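Local coordinates for protein periplasmic sensor hybrid histidine kinase (Anaeromyxobacter dehalogenans, PDB 4K0D) that forms the periplasmic sensor domain, a zinc-binding helical bundle, of a membrane-bound hybrid histidine kinase that probably phosphorylates itself on histidine to pass on signals, at residues V30-V33 with S34-R38; S8-A11 with Q12-I16. All blocks are in the same frame, centred on the assembly; numbering follows the deposited sequence.

Contact 1. Residues V30-V33 with S34-R38. With ZN (zinc ion), chain C.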
ATOM      1  N   VAL B  30       2.450  12.968  -5.035  1.00 25.60           N
ATOM      2  CA  VAL B  30       1.860  14.235  -4.740  1.00 22.41           C
ATOM      3  C   VAL B  30       2.736  14.948  -3.721  1.00 33.70           C
ATOM      4  O   VAL B  30       3.082  16.124  -3.922  1.00 32.11           O
ATOM      5  CB  VAL B  30       0.391  14.087  -4.221  1.00 26.82           C
ATOM      6  CG1 VAL B  30      -0.102  15.358  -3.582  1.00 23.13           C
ATOM      7  CG2 VAL B  30      -0.480  13.722  -5.350  1.00 33.59           C
ATOM      8  N   LEU B  31       3.154  14.231  -2.673  1.00 32.84           N
ATOM      9  CA  LEU B  31       4.094  14.808  -1.717  1.00 30.35           C
ATOM     10  C   LEU B  31       5.318  15.287  -2.442  1.00 35.43           C
ATOM     11  O   LEU B  31       5.830  16.356  -2.159  1.00 35.41           O
ATOM     12  CB  LEU B  31       4.553  13.792  -0.692  1.00 27.02           C
ATOM     13  CG  LEU B  31       3.496  13.565   0.390  1.00 37.61           C
ATOM     14  CD1 LEU B  31       3.769  12.353   1.246  1.00 31.72           C
ATOM     15  CD2 LEU B  31       3.395  14.800   1.275  1.00 39.29           C
ATOM     16  N   HIS B  32       5.799  14.471  -3.365  1.00 27.33           N
ATOM     17  CA  HIS B  32       7.101  14.681  -3.969  1.00 32.60           C
ATOM     18  C   HIS B  32       7.009  15.933  -4.848  1.00 33.34           C
ATOM     19  O   HIS B  32       7.927  16.727  -4.875  1.00 34.16           O
ATOM     20  CB  HIS B  32       7.638  13.451  -4.717  1.00 29.54           C
ATOM     21  CG  HIS B  32       9.050  13.630  -5.234  1.00 28.69           C
ATOM     22  ND1 HIS B  32      10.152  13.499  -4.439  1.00 30.57           N
ATOM     23  CD2 HIS B  32       9.511  13.957  -6.467  1.00 27.51           C
ATOM     24  CE1 HIS B  32      11.251  13.773  -5.128  1.00 32.14           C
ATOM     25  NE2 HIS B  32      10.893  14.043  -6.372  1.00 34.10           N
ATOM     26  N   VAL B  33       5.890  16.147  -5.522  1.00 33.56           N
ATOM     27  CA  VAL B  33       5.752  17.373  -6.292  1.00 24.52           C
ATOM     28  C   VAL B  33       5.756  18.578  -5.319  1.00 32.67           C
ATOM     29  O   VAL B  33       6.319  19.601  -5.616  1.00 27.83           O
ATOM     30  CB  VAL B  33       4.469  17.414  -7.139  1.00 28.47           C
ATOM     31  CG1 VAL B  33       4.188  18.835  -7.552  1.00 30.14           C
ATOM     32  CG2 VAL B  33       4.549  16.439  -8.438  1.00 28.07           C
ATOM     33  N   SER B  34       5.097  18.456  -4.173  1.00 30.43           N
ATOM     34  CA  SER B  34       5.115  19.515  -3.200  1.00 30.36           C
ATOM     35  C   SER B  34       6.478  19.773  -2.672  1.00 30.34           C
ATOM     36  O   SER B  34       6.832  20.926  -2.481  1.00 31.50           O
ATOM     37  CB  SER B  34       4.192  19.196  -2.026  1.00 38.72           C
ATOM     38  OG  SER B  34       2.906  19.617  -2.392  1.00 44.00           O
ATOM     39  N   LEU B  35       7.224  18.716  -2.393  1.00 26.66           N
ATOM     40  CA  LEU B  35       8.511  18.904  -1.788  1.00 34.30           C
ATOM     41  C   LEU B  35       9.512  19.523  -2.753  1.00 33.33           C
ATOM     42  O   LEU B  35      10.252  20.378  -2.347  1.00 32.62           O
ATOM     43  CB  LEU B  35       9.059  17.615  -1.241  1.00 28.52           C
ATOM     44  CG  LEU B  35      10.491  17.616  -0.749  1.00 37.37           C
ATOM     45  CD1 LEU B  35      10.744  16.594   0.344  1.00 38.27           C
ATOM     46  CD2 LEU B  35      11.345  17.268  -1.920  1.00 41.57           C
ATOM     47  N   THR B  36       9.516  19.107  -4.008  1.00 29.64           N
ATOM     48  CA  THR B  36      10.463  19.650  -4.983  1.00 31.91           C
ATOM     49  C   THR B  36      10.027  21.059  -5.356  1.00 33.27           C
ATOM     50  O   THR B  36      10.852  21.896  -5.662  1.00 31.96           O
ATOM     51  CB  THR B  36      10.559  18.776  -6.270  1.00 29.39           C
ATOM     52  OG1 THR B  36       9.249  18.557  -6.817  1.00 26.68           O
ATOM     53  CG2 THR B  36      11.193  17.442  -5.955  1.00 27.79           C
ATOM     54  N   ALA B  37       8.737  21.354  -5.326  1.00 30.07           N
ATOM     55  CA  ALA B  37       8.344  22.700  -5.740  1.00 30.08           C
ATOM     56  C   ALA B  37       8.831  23.704  -4.699  1.00 37.92           C
ATOM     57  O   ALA B  37       9.335  24.778  -5.019  1.00 29.59           O
ATOM     58  CB  ALA B  37       6.866  22.818  -5.902  1.00 27.86           C
ATOM     59  N   ARG B  38       8.671  23.320  -3.443  1.00 36.92           N
ATOM     60  CA  ARG B  38       9.052  24.158  -2.342  1.00 36.29           C
ATOM     61  C   ARG B  38      10.574  24.310  -2.362  1.00 36.59           C
ATOM     62  O   ARG B  38      11.077  25.386  -2.086  1.00 29.89           O
ATOM     63  CB  ARG B  38       8.578  23.522  -1.043  1.00 40.18           C
ATOM     64  CG  ARG B  38       9.282  23.970   0.238  1.00 52.62           C
TER
HETATM   65 ZN    ZN C 201      10.191  12.838  -2.511  1.00 35.47          ZN
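At an intersubunit zinc site, the ligand His32 meets Thr36 one helical turn on. His32 ND1 binds the zinc ion at 2.0 Å, and Asp10 and Glu14 of the second subunit bind the same ion. With CG anti to the backbone N (chi1 -175°), the imidazole stands out from the helix, and the methyl of Thr36 comes over one of its faces. The touch is off-centre: Thr36 CG2 is nearest His32 NE2, at 3.4 Å, on the nitrogen that does not hold the metal. It is nonetheless a CH-pi contact, with CG2 3.8 Å from the centroid of the His32 ring and 28° off its normal. All this sits on helix 16-42 of a four-helix bundle, where the His32 side chain also touches Ala55 and Arg58 of helix 46-68, while Val33 and Ser34 pack on Phe89 of helix 73-102. The hydroxyl of Thr36 turns back to its own helix, and OG1 donates to His32 O at 3.0 Å. Thr36 N gives the regular helical bond to that same oxygen, also 3.0 Å, so two donors grip one carbonyl from opposite faces of its plane. With an alanine here, His32 O would probably lose its second donor, the hydroxyl, and the imidazole would lose the methyl against its face. Val33 O takes the next bond along, from Ala37 N.

Contact 2. Residues S8-A11 with Q12-I16. With ZN (zinc ion), chain I.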
ATOM      1  N   SER B   8     -11.720 -17.425 -10.005  1.00 37.68           N
ATOM      2  CA  SER B   8     -12.187 -16.061 -10.141  1.00 32.96           C
ATOM      3  C   SER B   8     -12.024 -15.310  -8.814  1.00 44.13           C
ATOM      4  O   SER B   8     -12.036 -14.053  -8.779  1.00 37.65           O
ATOM      5  CB  SER B   8     -13.630 -15.998 -10.557  1.00 31.01           C
ATOM      6  OG  SER B   8     -14.414 -16.671  -9.608  1.00 34.84           O
ATOM      7  N   ALA B   9     -11.894 -16.072  -7.732  1.00 40.78           N
ATOM      8  CA  ALA B   9     -11.793 -15.457  -6.413  1.00 46.41           C
ATOM      9  C   ALA B   9     -10.349 -15.053  -6.149  1.00 36.30           C
ATOM     10  O   ALA B   9     -10.120 -14.108  -5.453  1.00 36.76           O
ATOM     11  CB  ALA B   9     -12.276 -16.411  -5.337  1.00 36.18           C
ATOM     12  N   ASP B  10      -9.391 -15.806  -6.685  1.00 37.19           N
ATOM     13  CA  ASP B  10      -8.011 -15.435  -6.525  1.00 38.55           C
ATOM     14  C   ASP B  10      -7.783 -14.152  -7.285  1.00 39.83           C
ATOM     15  O   ASP B  10      -7.064 -13.290  -6.838  1.00 34.76           O
ATOM     16  CB  ASP B  10      -7.052 -16.466  -7.056  1.00 33.44           C
ATOM     17  CG  ASP B  10      -5.642 -16.163  -6.645  1.00 34.21           C
ATOM     18  OD1 ASP B  10      -5.488 -15.504  -5.600  1.00 41.41           O
ATOM     19  OD2 ASP B  10      -4.692 -16.509  -7.369  1.00 36.40           O
ATOM     20  N   ALA B  11      -8.416 -14.037  -8.438  1.00 38.29           N
ATOM     21  CA  ALA B  11      -8.169 -12.925  -9.310  1.00 34.98           C
ATOM     22  C   ALA B  11      -8.696 -11.652  -8.637  1.00 43.30           C
ATOM     23  O   ALA B  11      -8.086 -10.547  -8.654  1.00 34.97           O
ATOM     24  CB  ALA B  11      -8.867 -13.206 -10.620  1.00 39.02           C
ATOM     25  N   GLN B  12      -9.860 -11.797  -8.034  1.00 33.19           N
ATOM     26  CA  GLN B  12     -10.416 -10.710  -7.274  1.00 35.46           C
ATOM     27  C   GLN B  12      -9.458 -10.318  -6.116  1.00 30.05           C
ATOM     28  O   GLN B  12      -9.100  -9.128  -5.990  1.00 33.38           O
ATOM     29  CB  GLN B  12     -11.841 -11.068  -6.778  1.00 34.12           C
ATOM     30  CG  GLN B  12     -12.629  -9.875  -6.328  1.00 46.07           C
ATOM     31  CD  GLN B  12     -13.941 -10.253  -5.638  1.00 50.86           C
ATOM     32  OE1 GLN B  12     -14.531 -11.304  -5.909  1.00 51.13           O
ATOM     33  NE2 GLN B  12     -14.377  -9.401  -4.718  1.00 57.99           N
ATOM     34  N   LEU B  13      -9.049 -11.277  -5.282  1.00 28.09           N
ATOM     35  CA  LEU B  13      -8.257 -10.977  -4.098  1.00 29.53           C
ATOM     36  C   LEU B  13      -6.863 -10.456  -4.444  1.00 31.42           C
ATOM     37  O   LEU B  13      -6.247  -9.723  -3.649  1.00 27.07           O
ATOM     38  CB  LEU B  13      -8.133 -12.203  -3.219  1.00 26.94           C
ATOM     39  CG  LEU B  13      -9.416 -12.573  -2.471  1.00 35.33           C
ATOM     40  CD1 LEU B  13      -9.160 -13.607  -1.428  1.00 35.36           C
ATOM     41  CD2 LEU B  13     -10.017 -11.335  -1.808  1.00 39.85           C
ATOM     42  N   GLU B  14      -6.354 -10.827  -5.622  1.00 30.55           N
ATOM     43  CA  GLU B  14      -4.967 -10.473  -5.992  1.00 28.94           C
ATOM     44  C   GLU B  14      -4.877  -9.023  -6.444  1.00 32.14           C
ATOM     45  O   GLU B  14      -3.800  -8.499  -6.704  1.00 29.65           O
ATOM     46  CB  GLU B  14      -4.423 -11.423  -7.108  1.00 31.54           C
ATOM     47  CG  GLU B  14      -4.140 -12.865  -6.649  1.00 35.04           C
ATOM     48  CD  GLU B  14      -2.955 -12.996  -5.686  1.00 38.22           C
ATOM     49  OE1 GLU B  14      -2.148 -12.070  -5.578  1.00 34.56           O
ATOM     50  OE2 GLU B  14      -2.833 -14.021  -5.000  1.00 38.65           O
ATOM     51  N   LEU B  15      -6.018  -8.381  -6.599  1.00 30.33           N
ATOM     52  CA  LEU B  15      -6.033  -6.972  -6.868  1.00 29.81           C
ATOM     53  C   LEU B  15      -5.705  -6.126  -5.626  1.00 34.53           C
ATOM     54  O   LEU B  15      -5.327  -4.970  -5.740  1.00 33.48           O
ATOM     55  CB  LEU B  15      -7.368  -6.548  -7.444  1.00 32.71           C
ATOM     56  CG  LEU B  15      -7.672  -7.009  -8.866  1.00 41.33           C
ATOM     57  CD1 LEU B  15      -9.133  -6.759  -9.137  1.00 42.20           C
ATOM     58  CD2 LEU B  15      -6.830  -6.259  -9.856  1.00 46.26           C
ATOM     59  N   ILE B  16      -5.833  -6.693  -4.442  1.00 32.43           N
ATOM     60  CA  ILE B  16      -5.641  -5.895  -3.223  1.00 34.70           C
ATOM     61  C   ILE B  16      -4.295  -5.210  -3.203  1.00 32.16           C
ATOM     62  O   ILE B  16      -4.215  -4.021  -3.041  1.00 37.06           O
ATOM     63  CB  ILE B  16      -5.791  -6.763  -1.972  1.00 36.36           C
ATOM     64  CG1 ILE B  16      -7.292  -6.976  -1.712  1.00 37.01           C
ATOM     65  CG2 ILE B  16      -5.016  -6.139  -0.763  1.00 42.10           C
ATOM     66  CD1 ILE B  16      -7.645  -8.158  -0.801  1.00 34.02           C
TER
HETATM   67 ZN    ZN I 201      -4.105 -15.242  -4.198  1.00 36.18          ZN
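Asp10 and Glu14, four residues apart, give two carboxylate ligands to one zinc ion. Each gives one oxygen: Asp10 OD1 lies 2.0 Å from the zinc, and Glu14 OE2 lies 1.9 Å from it. The other oxygens stand back, Asp10 OD2 at 3.5 Å from the metal and Glu14 OE1 at 4.0 Å, so both groups bind through one atom. Asp10 reaches the site with CG anti to its own amide nitrogen (chi1 -169°). The longer glutamate must fold to get there: its first torsion, with CG anti to the carbonyl carbon and beside the backbone N, sets Glu14 CG against the preceding turn, 3.0 Å from Asp10 O, and the bend at chi2 (-69°) then brings the carboxylate back to the zinc, across that of Asp10. The two carboxylate planes end up almost perpendicular, 89° apart. Behind them the backbone is tied as well, Glu14 N donating to Asp10 O at 2.8 Å. On another side of this short helix, Leu13 packs on Ser142 of helix 117-145, and a type I turn from Leu13 to Ile16 carries the chain on. His32 of the second subunit supplies ND1 to the same zinc, and Arg58 of that subunit makes a salt bridge to Glu14 OE1, which holds the far end of the glutamate. Asp10 OD1 and Glu14 OE2 are 3.1 Å apart as ligands of one metal; the zinc probably offsets their negative charge, and the arginine of the second subunit probably shares in doing so.

In the fold
Starting at the N terminus, contact 2 comes first, on helix 7-13 and the turn after it; contact 1 follows further along, within helix 16-42. The two are in series, neither nesting nor crossing, and each spans one continuous piece of chain, closing no long loop. Their centres are 34 Å apart, on opposite sides of the chain's centre, so they do not touch within one subunit. The dimer joins them: the histidine of contact 1 and the acidic pair of contact 2 of the other subunit share a zinc, tying the N-terminal helix of one copy to the bundle of its partner. Helix 46-68 borders contact 1, and helix 117-145 backs contact 2.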